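Local atomic coordinates of putative isocitrate dehydrogenase, NAD-dependent (Methylococcus capsulatus, PDB entry 6LKY), a protein that probably catalyses the NAD-dependent oxidative decarboxylation of isocitrate, as a magnesium-dependent member of the isocitrate and isopropylmalate dehydrogenase family. Residues I154-A157 and F158-R162; S182-F185 and L186-G189; R190-A193 and K194-D198; C209-Q212 and M213-P217; L223-T226 and N227-D231. The protein carries 1 engineered substitution. One frame throughout, in Å; residues are numbered along the deposited sequence. Where two conformers were deposited one is given.

Contacts 1, 2 and 3 form one cluster, in which helix 147-163 lies against helix 181-193 and the turn after it. Contacts 1 and 3, with centres 10 Å apart, are tied by the R162–D198 salt bridge and by the stacked rings of F158 and Y196. I154 packs on F185 of contact 2, and F185 in turn packs on T225 and T226 of contact 5. Contact 5 also reaches contact 1, where V224 meets A157, and contact 4, where L223 meets C209 and M213. Contact 4 is the one nearest the cofactor: the side chain of M211 lies about 4 Å from a bound NAD, that of L186 in contact 2 about 11 Å.

Contact 1 of 5, residues I154-A157 and F158-R162; sequences IRYA and FDYAR
I154 and F158, one helical turn apart, lie side by side and point the same way. The methyl CG2 of I154 comes in the plane of the F158 ring, at its edge, and sits 3.6 Å from F158 CE2. With CG anti to the carbonyl carbon (chi1 -80°), the F158 ring lies back alongside the preceding turn, where its edge also meets a backbone oxygen, F158 CD2 lying 3.2 Å from I154 O. That oxygen accepts the nearly straight bond from F158 N (3.1 Å). On another side of the helix Y156 and Y160 cross at a slant. Both have CG anti to the backbone N, and Y156 CE1 rests 4.0 Å from Y160 CB, a looser contact than the first. D159 N bonds to R155 O at 2.8 Å, and the D159 carboxylate lies near that oxygen without bonding to it.

The next shell fixes these groups. Y196 stacks on the F158 ring and hydrogen-bonds D159 OD1, while R155 forms a salt bridge with E195. Y156 and Y160 turn instead to strands 92-98 and 111-117. An alanine in place of F158 would remove the ring, and would probably leave I154 CG2 without its neighbour and Y196 without its stacking partner. The chemistry is thus divided around helix 147-163: Y156, A157 and Y160 face the sheet, I154 and F158 face helix 181-193 and the turn after it, and R155 and D159 use their polar ends on that same turn.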
loop_
_atom_site.group_PDB
_atom_site.type_symbol
_atom_site.label_atom_id
_atom_site.label_comp_id
_atom_site.label_asym_id
_atom_site.label_seq_id
_atom_site.Cartn_x
_atom_site.Cartn_y
_atom_site.Cartn_z
ATOM N N ILE A 154 4.793 14.015 13.904
ATOM C CA ILE A 154 4.523 15.050 12.906
ATOM C C ILE A 154 5.487 16.229 13.073
ATOM O O ILE A 154 5.987 16.786 12.078
ATOM C CB ILE A 154 3.047 15.487 12.961
ATOM C CG1 ILE A 154 2.134 14.330 12.503
ATOM C CG2 ILE A 154 2.829 16.754 12.089
ATOM C CD1 ILE A 154 0.711 14.358 13.104
ATOM N N ARG A 155 5.787 16.620 14.324
ATOM C CA ARG A 155 6.825 17.624 14.522
ATOM C C ARG A 155 8.166 17.137 13.987
ATOM O O ARG A 155 8.916 17.923 13.392
ATOM C CB ARG A 155 6.954 17.993 16.002
ATOM C CG ARG A 155 5.768 18.752 16.554
ATOM C CD ARG A 155 6.154 19.632 17.722
ATOM N NE ARG A 155 5.084 20.577 18.024
ATOM C CZ ARG A 155 4.168 20.368 18.960
ATOM N NH1 ARG A 155 4.225 19.265 19.698
ATOM N NH2 ARG A 155 3.216 21.268 19.177
ATOM N N TYR A 156 8.498 15.851 14.188
ATOM C CA TYR A 156 9.744 15.344 13.622
ATOM C C TYR A 156 9.766 15.521 12.114
ATOM O O TYR A 156 10.801 15.882 11.548
ATOM C CB TYR A 156 9.978 13.869 13.966
ATOM C CG TYR A 156 11.339 13.381 13.480
ATOM C CD1 TYR A 156 11.558 13.080 12.144
ATOM C CD2 TYR A 156 12.404 13.250 14.358
ATOM C CE1 TYR A 156 12.790 12.669 11.693
ATOM C CE2 TYR A 156 13.644 12.823 13.919
ATOM C CZ TYR A 156 13.829 12.544 12.586
ATOM O OH TYR A 156 15.059 12.122 12.128
ATOM N N ALA A 157 8.640 15.253 11.442
ATOM C CA ALA A 157 8.621 15.384 9.986
ATOM C C ALA A 157 8.852 16.836 9.558
ATOM O O ALA A 157 9.618 17.105 8.626
ATOM C CB ALA A 157 7.297 14.854 9.417
ATOM N N PHE A 158 8.194 17.788 10.225
ATOM C CA PHE A 158 8.405 19.197 9.863
ATOM C C PHE A 158 9.829 19.665 10.182
ATOM O O PHE A 158 10.458 20.360 9.365
ATOM C CB PHE A 158 7.382 20.084 10.569
ATOM C CG PHE A 158 6.034 20.106 9.897
ATOM C CD1 PHE A 158 5.828 20.851 8.754
ATOM C CD2 PHE A 158 4.976 19.389 10.417
ATOM C CE1 PHE A 158 4.586 20.884 8.145
ATOM C CE2 PHE A 158 3.733 19.408 9.806
ATOM C CZ PHE A 158 3.539 20.161 8.673
ATOM N N ASP A 159 10.346 19.317 11.370
ATOM C CA ASP A 159 11.721 19.670 11.723
ATOM C C ASP A 159 12.706 19.067 10.736
ATOM O O ASP A 159 13.678 19.723 10.342
ATOM C CB ASP A 159 12.062 19.210 13.144
ATOM C CG ASP A 159 11.297 19.964 14.206
ATOM O OD1 ASP A 159 10.694 21.003 13.874
ATOM O OD2 ASP A 159 11.291 19.517 15.376
ATOM N N TYR A 160 12.463 17.822 10.311
ATOM C CA TYR A 160 13.339 17.181 9.340
ATOM C C TYR A 160 13.286 17.907 8.010
ATOM O O TYR A 160 14.321 18.110 7.370
ATOM C CB TYR A 160 12.950 15.711 9.156
ATOM C CG TYR A 160 13.744 14.992 8.073
ATOM C CD1 TYR A 160 13.367 15.063 6.725
ATOM C CD2 TYR A 160 14.873 14.249 8.399
ATOM C CE1 TYR A 160 14.109 14.420 5.740
ATOM C CE2 TYR A 160 15.611 13.598 7.426
ATOM C CZ TYR A 160 15.227 13.685 6.107
ATOM O OH TYR A 160 15.967 13.024 5.165
ATOM N N ALA A 161 12.083 18.282 7.571
ATOM C CA ALA A 161 11.943 19.051 6.337
ATOM C C ALA A 161 12.745 20.355 6.395
ATOM O O ALA A 161 13.428 20.708 5.428
ATOM C CB ALA A 161 10.463 19.323 6.061
ATOM N N ARG A 162 12.675 21.079 7.519
ATOM C CA ARG A 162 13.468 22.306 7.659
ATOM C C ARG A 162 14.960 22.006 7.604
ATOM O O ARG A 162 15.698 22.563 6.783
ATOM C CB ARG A 162 13.145 23.019 8.972
ATOM C CG ARG A 162 11.942 23.906 8.943
ATOM C CD ARG A 162 11.913 24.783 10.188
ATOM N NE ARG A 162 10.762 25.675 10.170
ATOM C CZ ARG A 162 10.175 26.156 11.260
ATOM N NH1 ARG A 162 10.633 25.831 12.461
ATOM N NH2 ARG A 162 9.122 26.952 11.148
#

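Contact 2 of 5, residues S182-F185 and L186-G189; sequences SGLF and LEIG
L184 and I188 make the close side-chain contact of this helical stretch, one turn apart. The terminal methyl CD1 of I188 comes across its partner at the branch point, 3.8 Å from L184 CG and as far from L184 CD1. The first torsion of I188 places CG1 anti to the carbonyl carbon (chi1 -72°), and this lays the chain along the previous turn, with I188 CG1 3.4 Å from L184 O. The same oxygen takes the bond from I188 N at 2.9 Å, almost straight at 170°. Similar bonds run from L186 N to S182 O, E187 N to G183 O and G189 N to F185 O. G183 and G189 add no side chain to the packing.

The E187 side is looser. Its chain extends past CG, its carboxylate comes no closer to L184 than 4.4 Å, measured from E187 OE2 to L184 CD1, and its ion pair with K136 of the second subunit is long and weak. E187 is also partly exposed, unlike the other residues here.

The stretch belongs to the helix of a beta-alpha-beta unit between strands 168-173 and 200-205. F185 packs on helix 147-163 and, with L186, on L171, while S182 OG bonds to the amide of K174. L184 and L186 face the second subunit, touching A139 and V73 of that chain.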
loop_
_atom_site.group_PDB
_atom_site.type_symbol
_atom_site.label_atom_id
_atom_site.label_comp_id
_atom_site.label_asym_id
_atom_site.label_seq_id
_atom_site.Cartn_x
_atom_site.Cartn_y
_atom_site.Cartn_z
ATOM N N SER A 182 -6.892 7.416 12.530
ATOM C CA SER A 182 -6.395 8.240 11.432
ATOM C C SER A 182 -6.937 9.663 11.524
ATOM O O SER A 182 -6.229 10.623 11.204
ATOM C CB SER A 182 -6.782 7.620 10.093
ATOM O OG SER A 182 -5.665 7.464 9.279
ATOM N N GLY A 183 -8.203 9.812 11.932
ATOM C CA GLY A 183 -8.784 11.144 12.066
ATOM C C GLY A 183 -8.067 12.011 13.090
ATOM O O GLY A 183 -7.842 13.200 12.856
ATOM N N LEU A 184 -7.730 11.436 14.252
ATOM C CA LEU A 184 -6.969 12.180 15.254
ATOM C C LEU A 184 -5.568 12.508 14.740
ATOM O O LEU A 184 -5.072 13.628 14.921
ATOM C CB LEU A 184 -6.894 11.380 16.554
ATOM C CG LEU A 184 -6.144 11.990 17.742
ATOM C CD1 LEU A 184 -6.822 13.284 18.204
ATOM C CD2 LEU A 184 -6.038 10.993 18.891
ATOM N N PHE A 185 -4.926 11.552 14.069
ATOM C CA PHE A 185 -3.625 11.829 13.457
ATOM C C PHE A 185 -3.705 13.020 12.493
ATOM O O PHE A 185 -2.897 13.954 12.564
ATOM C CB PHE A 185 -3.138 10.563 12.740
ATOM C CG PHE A 185 -1.745 10.653 12.215
ATOM C CD1 PHE A 185 -0.669 10.665 13.076
ATOM C CD2 PHE A 185 -1.508 10.693 10.852
ATOM C CE1 PHE A 185 0.625 10.748 12.584
ATOM C CE2 PHE A 185 -0.216 10.768 10.353
ATOM C CZ PHE A 185 0.849 10.787 11.221
ATOM N N LEU A 186 -4.694 13.011 11.593
ATOM C CA LEU A 186 -4.866 14.099 10.629
ATOM C C LEU A 186 -5.136 15.440 11.325
ATOM O O LEU A 186 -4.563 16.474 10.962
ATOM C CB LEU A 186 -6.013 13.753 9.674
ATOM C CG LEU A 186 -6.400 14.831 8.655
ATOM C CD1 LEU A 186 -5.216 15.192 7.766
ATOM C CD2 LEU A 186 -7.570 14.372 7.809
ATOM N N GLU A 187 -6.035 15.443 12.312
ATOM C CA GLU A 187 -6.380 16.677 13.015
ATOM C C GLU A 187 -5.164 17.277 13.712
ATOM O O GLU A 187 -4.911 18.491 13.633
ATOM C CB GLU A 187 -7.494 16.389 14.019
ATOM C CG GLU A 187 -7.854 17.554 14.920
ATOM C CD GLU A 187 -8.666 17.099 16.111
ATOM O OE1 GLU A 187 -9.750 16.514 15.884
ATOM O OE2 GLU A 187 -8.217 17.308 17.264
ATOM N N ILE A 188 -4.388 16.429 14.393
ATOM C CA ILE A 188 -3.168 16.908 15.030
ATOM C C ILE A 188 -2.187 17.445 13.990
ATOM O O ILE A 188 -1.547 18.486 14.202
ATOM C CB ILE A 188 -2.555 15.791 15.888
ATOM C CG1 ILE A 188 -3.422 15.577 17.134
ATOM C CG2 ILE A 188 -1.131 16.134 16.226
ATOM C CD1 ILE A 188 -3.138 14.296 17.899
ATOM N N GLY A 189 -2.053 16.755 12.851
ATOM C CA GLY A 189 -1.165 17.249 11.807
ATOM C C GLY A 189 -1.566 18.622 11.292
ATOM O O GLY A 189 -0.713 19.488 11.066
#

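Contact 3 of 5, residues R190-A193 and K194-D198; sequences REIA and KEYPD
I192 and Y196 lie side by side and point the same way, the methyl CG2 of I192 reaching the ring at Y196 CE1, 4.0 Å away. The ring presents its edge to the backbone as well: I192 O lies in the ring plane, 3.4 Å from Y196 CD1. Y196 has CG anti to its carbonyl carbon (chi1 -67°), which sets the ring beside I192. I192 O is shared, since E195 N donates to it at 2.9 Å from above the carbonyl plane, and E195 CB packs against it too.

K194 and E195 leave on other sides. The lysine chain runs back over the last turn, K194 CG lying 3.8 Å from R190 O, and its bend at chi3 then brings K194 CE to 4.1 Å from E191 O. Its ammonium does not reach the E191 carboxylate, K194 NZ and E191 OE1 being 6.5 Å apart. The glutamate extends beyond CG, its carboxylate directed to R155. The tyrosine is tied to helix 147-163 by a hydrogen bond and a ring stack, which together fix how it is turned. R190 forms a salt bridge with D203 of strand 200-205.

The backbone bonds here run from residue i+3 to residue i: K194 N to E191 O is long at 3.3 Å, and Y196 N to A193 O measures 3.0 Å. The last closes a type I beta turn from A193 to Y196, through which the chain passes from helix 181-193 towards strand 200-205, the closing half of a beta-alpha-beta crossover.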
loop_
_atom_site.group_PDB
_atom_site.type_symbol
_atom_site.label_atom_id
_atom_site.label_comp_id
_atom_site.label_asym_id
_atom_site.label_seq_id
_atom_site.Cartn_x
_atom_site.Cartn_y
_atom_site.Cartn_z
ATOM N N ARG A 190 -2.868 18.830 11.076
ATOM C CA ARG A 190 -3.345 20.140 10.637
ATOM C C ARG A 190 -3.041 21.217 11.669
ATOM O O ARG A 190 -2.674 22.342 11.310
ATOM C CB ARG A 190 -4.842 20.093 10.338
ATOM C CG ARG A 190 -5.124 19.330 9.068
ATOM C CD ARG A 190 -6.588 19.166 8.789
ATOM N NE ARG A 190 -6.759 18.683 7.426
ATOM C CZ ARG A 190 -7.899 18.215 6.936
ATOM N NH1 ARG A 190 -8.977 18.145 7.707
ATOM N NH2 ARG A 190 -7.957 17.808 5.678
ATOM N N GLU A 191 -3.175 20.891 12.956
ATOM C CA GLU A 191 -2.858 21.890 13.972
ATOM C C GLU A 191 -1.367 22.210 13.972
ATOM O O GLU A 191 -0.973 23.382 13.966
ATOM C CB GLU A 191 -3.329 21.416 15.349
ATOM C CG GLU A 191 -4.828 21.599 15.541
ATOM C CD GLU A 191 -5.409 20.778 16.692
ATOM O OE1 GLU A 191 -6.655 20.735 16.800
ATOM O OE2 GLU A 191 -4.637 20.176 17.478
ATOM N N ILE A 192 -0.521 21.181 13.911
ATOM C CA ILE A 192 0.921 21.402 13.988
ATOM C C ILE A 192 1.446 22.112 12.743
ATOM O O ILE A 192 2.425 22.868 12.820
ATOM C CB ILE A 192 1.629 20.055 14.231
ATOM C CG1 ILE A 192 1.455 19.628 15.697
ATOM C CG2 ILE A 192 3.115 20.106 13.808
ATOM C CD1 ILE A 192 1.976 18.241 16.009
ATOM N N ALA A 193 0.798 21.912 11.587
ATOM C CA ALA A 193 1.264 22.543 10.356
ATOM C C ALA A 193 1.288 24.063 10.471
ATOM O O ALA A 193 2.110 24.723 9.820
ATOM C CB ALA A 193 0.378 22.120 9.181
ATOM N N LYS A 194 0.396 24.633 11.284
ATOM C CA LYS A 194 0.336 26.082 11.440
ATOM C C LYS A 194 1.532 26.630 12.205
ATOM O O LYS A 194 1.815 27.828 12.115
ATOM C CB LYS A 194 -0.991 26.463 12.095
ATOM C CG LYS A 194 -2.184 26.122 11.180
ATOM C CD LYS A 194 -3.528 26.641 11.681
ATOM C CE LYS A 194 -3.860 26.120 13.063
ATOM N NZ LYS A 194 -5.333 26.011 13.244
ATOM N N GLU A 195 2.250 25.779 12.938
ATOM C CA GLU A 195 3.506 26.169 13.558
ATOM C C GLU A 195 4.659 26.230 12.563
ATOM O O GLU A 195 5.772 26.589 12.959
ATOM C CB GLU A 195 3.867 25.196 14.680
ATOM C CG GLU A 195 2.850 25.121 15.797
ATOM C CD GLU A 195 3.088 23.938 16.725
ATOM O OE1 GLU A 195 4.208 23.365 16.716
ATOM O OE2 GLU A 195 2.138 23.565 17.448
ATOM N N TYR A 196 4.444 25.833 11.311
ATOM C CA TYR A 196 5.514 25.739 10.312
ATOM C C TYR A 196 5.084 26.399 9.000
ATOM O O TYR A 196 5.028 25.748 7.954
ATOM C CB TYR A 196 5.907 24.282 10.079
ATOM C CG TYR A 196 6.575 23.603 11.260
ATOM C CD1 TYR A 196 5.819 23.023 12.259
ATOM C CD2 TYR A 196 7.968 23.537 11.362
ATOM C CE1 TYR A 196 6.417 22.390 13.331
ATOM C CE2 TYR A 196 8.584 22.912 12.435
ATOM C CZ TYR A 196 7.797 22.336 13.418
ATOM O OH TYR A 196 8.370 21.703 14.497
ATOM N N PRO A 197 4.789 27.704 9.016
ATOM C CA PRO A 197 4.295 28.351 7.787
ATOM C C PRO A 197 5.304 28.361 6.651
ATOM O O PRO A 197 4.910 28.577 5.498
ATOM C CB PRO A 197 3.956 29.772 8.254
ATOM C CG PRO A 197 4.883 30.007 9.387
ATOM C CD PRO A 197 5.015 28.683 10.096
ATOM N N ASP A 198 6.590 28.148 6.941
ATOM C CA ASP A 198 7.594 28.023 5.889
ATOM C C ASP A 198 7.477 26.715 5.123
ATOM O O ASP A 198 8.033 26.609 4.020
ATOM C CB ASP A 198 9.010 28.112 6.477
ATOM C CG ASP A 198 9.202 27.218 7.711
ATOM O OD1 ASP A 198 8.359 27.250 8.628
ATOM O OD2 ASP A 198 10.207 26.476 7.764
#

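Contact 4 of 5, residues C209-Q212 and M213-P217; sequences CSMQ and MVMQP
M211 and M215 are brought together by their torsions: M211 has CG anti to the backbone N (chi1 172°) and then bends at chi2 and chi3, whereas M215 sets CG anti to the carbonyl carbon and leans back towards the earlier turn. The two thioethers meet where the chains cross, M211 SD 3.5 Å from M215 SD. The sulfur of M215 also lies 4.0 Å from M211 CG, and M215 CG packs 3.4 Å from M211 O. That oxygen accepts the bond from M215 N in the carbonyl plane. On another side M213 CG comes within 3.2 Å of C209 O, while C209 SG touches it more loosely. The helix ends here: M215 N adds a second, weak bond to Q212 O, which also receives Q216 N at 2.9 Å, and Q216 is the first residue to leave helical backbone angles.

M211 touches the bound NAD and is part of its pocket, and Q212 OE1 is bonded to R204. Helix 206-215 follows strand 200-205. Its M213 packs on L236 of helix 227-240, and M211 and M215 lie against D235 and G242 of the second subunit.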
loop_
_atom_site.group_PDB
_atom_site.type_symbol
_atom_site.label_atom_id
_atom_site.label_comp_id
_atom_site.label_asym_id
_atom_site.label_seq_id
_atom_site.Cartn_x
_atom_site.Cartn_y
_atom_site.Cartn_z
ATOM N N CYS A 209 -2.968 8.004 -2.582
ATOM C CA CYS A 209 -1.544 8.299 -2.463
ATOM C C CYS A 209 -0.684 7.215 -3.109
ATOM O O CYS A 209 0.344 7.520 -3.724
ATOM C CB CYS A 209 -1.176 8.465 -0.993
ATOM S SG CYS A 209 0.512 8.984 -0.688
ATOM N N SER A 210 -1.076 5.945 -2.958
ATOM C CA SER A 210 -0.328 4.867 -3.601
ATOM C C SER A 210 -0.390 4.987 -5.121
ATOM O O SER A 210 0.631 4.833 -5.815
ATOM C CB SER A 210 -0.872 3.510 -3.148
ATOM O OG SER A 210 -0.861 3.398 -1.732
ATOM N N MET A 211 -1.593 5.252 -5.654
ATOM C CA MET A 211 -1.733 5.483 -7.095
ATOM C C MET A 211 -0.819 6.622 -7.550
ATOM O O MET A 211 -0.082 6.495 -8.536
ATOM C CB MET A 211 -3.196 5.790 -7.432
ATOM C CG MET A 211 -3.461 6.241 -8.880
ATOM S SD MET A 211 -3.079 7.998 -9.140
ATOM C CE MET A 211 -4.322 8.804 -8.094
ATOM N N GLN A 212 -0.822 7.726 -6.800
ATOM C CA GLN A 212 -0.026 8.894 -7.168
ATOM C C GLN A 212 1.464 8.585 -7.105
ATOM O O GLN A 212 2.237 9.045 -7.958
ATOM C CB GLN A 212 -0.379 10.073 -6.252
ATOM C CG GLN A 212 -1.700 10.774 -6.652
ATOM C CD GLN A 212 -2.348 11.598 -5.520
ATOM O OE1 GLN A 212 -1.681 11.989 -4.561
ATOM N NE2 GLN A 212 -3.663 11.852 -5.636
ATOM N N MET A 213 1.879 7.767 -6.135
ATOM C CA MET A 213 3.288 7.402 -6.044
ATOM C C MET A 213 3.722 6.568 -7.240
ATOM O O MET A 213 4.841 6.744 -7.748
ATOM C CB MET A 213 3.565 6.648 -4.750
ATOM C CG MET A 213 3.527 7.536 -3.531
ATOM S SD MET A 213 4.012 6.666 -2.026
ATOM C CE MET A 213 5.755 6.393 -2.418
ATOM N N VAL A 214 2.873 5.657 -7.723
ATOM C CA VAL A 214 3.349 4.891 -8.884
ATOM C C VAL A 214 3.294 5.719 -10.175
ATOM O O VAL A 214 4.067 5.459 -11.106
ATOM C CB VAL A 214 2.603 3.556 -9.080
ATOM C CG1 VAL A 214 2.835 2.629 -7.901
ATOM C CG2 VAL A 214 1.122 3.771 -9.342
ATOM N N MET A 215 2.402 6.712 -10.269
ATOM C CA MET A 215 2.275 7.446 -11.530
ATOM C C MET A 215 3.174 8.678 -11.654
ATOM O O MET A 215 3.597 9.023 -12.759
ATOM C CB MET A 215 0.834 7.892 -11.728
ATOM C CG MET A 215 -0.093 6.720 -11.879
ATOM S SD MET A 215 -1.751 7.219 -12.307
ATOM C CE MET A 215 -1.537 7.545 -14.062
ATOM N N GLN A 216 3.475 9.330 -10.557
ATOM C CA GLN A 216 4.129 10.602 -10.294
ATOM C C GLN A 216 4.770 10.796 -8.938
ATOM O O GLN A 216 4.428 11.722 -8.194
ATOM C CB GLN A 216 3.140 11.689 -10.612
ATOM C CG GLN A 216 3.714 13.009 -10.969
ATOM C CD GLN A 216 2.677 13.878 -11.535
ATOM O OE1 GLN A 216 1.955 14.476 -10.818
ATOM N NE2 GLN A 216 3.059 14.375 -12.796
ATOM N N PRO A 217 5.818 10.008 -8.672
ATOM C CA PRO A 217 6.514 10.125 -7.383
ATOM C C PRO A 217 7.214 11.464 -7.199
ATOM O O PRO A 217 7.506 11.837 -6.049
ATOM C CB PRO A 217 7.522 8.962 -7.416
ATOM C CG PRO A 217 7.636 8.598 -8.881
ATOM C CD PRO A 217 6.357 8.945 -9.519
#

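Contact 5 of 5, residues L223-T226 and N227-D231; sequences LVTT and NLFGD
T225 and F229 cross at about a right angle, with the hydroxyl of T225 in the ring plane at its edge and 3.3 Å from F229 CB. T225 places OG1 anti to the backbone N (chi1 -169°), which sends CG2 towards the helix, where it presses tightly, 3.4 Å from G230 CA. F229 has CG anti to the carbonyl carbon (chi1 -65°), setting its ring beside the two threonines. T226 runs alongside F229: its OG1, set between the backbone N and carbonyl carbon (chi1 49°), is 3.6 Å from F229 CD2. This hydroxyl makes no capping bond to the helix it precedes. A water does the bridging, 2.8 Å from T226 OG1 and accepting from F229 N at 3.2 Å, while also sitting over one face of the F229 ring. G230 N closes the first turn on T226 O (2.8 Å).

With an alanine at F229 the ring would be gone, and T226 OG1 and the bridging water would probably lose the group they rest against, as would L228 of the second subunit, which packs on it. Both threonine hydroxyls have partners where strand 222-225 turns into helix 227-240, that of buried T225 in V172 O of the neighbouring strand and that of T226 in the water.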
loop_
_atom_site.group_PDB
_atom_site.type_symbol
_atom_site.label_atom_id
_atom_site.label_comp_id
_atom_site.label_asym_id
_atom_site.label_seq_id
_atom_site.Cartn_x
_atom_site.Cartn_y
_atom_site.Cartn_z
ATOM N N LEU A 223 6.869 12.571 3.317
ATOM C CA LEU A 223 5.605 11.939 3.678
ATOM C C LEU A 223 5.648 11.656 5.165
ATOM O O LEU A 223 6.655 11.155 5.649
ATOM C CB LEU A 223 5.404 10.623 2.930
ATOM C CG LEU A 223 5.196 10.646 1.429
ATOM C CD1 LEU A 223 6.542 10.649 0.720
ATOM C CD2 LEU A 223 4.358 9.440 1.041
ATOM N N VAL A 224 4.587 11.976 5.896
ATOM C CA VAL A 224 4.504 11.602 7.303
ATOM C C VAL A 224 3.254 10.753 7.491
ATOM O O VAL A 224 2.175 11.085 6.974
ATOM C CB VAL A 224 4.524 12.822 8.247
ATOM C CG1 VAL A 224 3.245 13.650 8.127
ATOM C CG2 VAL A 224 4.743 12.363 9.703
ATOM N N THR A 225 3.409 9.627 8.179
ATOM C CA THR A 225 2.273 8.722 8.266
ATOM C C THR A 225 2.463 7.764 9.432
ATOM O O THR A 225 3.484 7.786 10.135
ATOM C CB THR A 225 2.064 7.995 6.929
ATOM O OG1 THR A 225 0.804 7.320 6.951
ATOM C CG2 THR A 225 3.169 7.008 6.664
ATOM N N THR A 226 1.436 6.946 9.653
ATOM C CA THR A 226 1.408 6.001 10.757
ATOM C C THR A 226 2.135 4.708 10.366
ATOM O O THR A 226 2.563 4.519 9.223
ATOM C CB THR A 226 -0.039 5.772 11.213
ATOM O OG1 THR A 226 -0.862 5.492 10.083
ATOM C CG2 THR A 226 -0.592 7.040 11.885
ATOM N N ASN A 227 2.243 3.798 11.336
ATOM C CA ASN A 227 3.197 2.691 11.287
ATOM C C ASN A 227 2.995 1.803 10.051
ATOM O O ASN A 227 3.895 1.664 9.212
ATOM C CB ASN A 227 3.060 1.893 12.597
ATOM C CG ASN A 227 4.390 1.352 13.117
ATOM O OD1 ASN A 227 5.231 0.900 12.346
ATOM N ND2 ASN A 227 4.584 1.410 14.443
ATOM N N LEU A 228 1.809 1.199 9.912
ATOM C CA LEU A 228 1.601 0.266 8.802
ATOM C C LEU A 228 1.642 0.982 7.452
ATOM O O LEU A 228 2.182 0.449 6.469
ATOM C CB LEU A 228 0.285 -0.494 8.979
ATOM C CG LEU A 228 -0.005 -1.554 7.905
ATOM C CD1 LEU A 228 1.115 -2.575 7.833
ATOM C CD2 LEU A 228 -1.334 -2.266 8.140
ATOM N N PHE A 229 1.021 2.159 7.362
ATOM C CA PHE A 229 1.043 2.887 6.094
ATOM C C PHE A 229 2.471 3.266 5.715
ATOM O O PHE A 229 2.847 3.194 4.541
ATOM C CB PHE A 229 0.175 4.147 6.171
ATOM C CG PHE A 229 -1.286 3.883 6.350
ATOM C CD1 PHE A 229 -1.819 2.608 6.145
ATOM C CD2 PHE A 229 -2.144 4.916 6.743
ATOM C CE1 PHE A 229 -3.191 2.366 6.328
ATOM C CE2 PHE A 229 -3.513 4.684 6.928
ATOM C CZ PHE A 229 -4.037 3.403 6.719
ATOM N N GLY A 230 3.286 3.654 6.702
ATOM C CA GLY A 230 4.680 3.967 6.413
ATOM C C GLY A 230 5.436 2.766 5.890
ATOM O O GLY A 230 6.198 2.869 4.920
ATOM N N ASP A 231 5.208 1.601 6.504
ATOM C CA ASP A 231 5.806 0.360 6.007
ATOM C C ASP A 231 5.457 0.117 4.533
ATOM O O ASP A 231 6.342 -0.093 3.681
ATOM C CB ASP A 231 5.322 -0.795 6.890
ATOM C CG ASP A 231 5.785 -2.145 6.404
ATOM O OD1 ASP A 231 6.984 -2.302 6.082
ATOM O OD2 ASP A 231 4.936 -3.049 6.343
HETATM O O HOH W 1 -0.843 2.747 9.883
#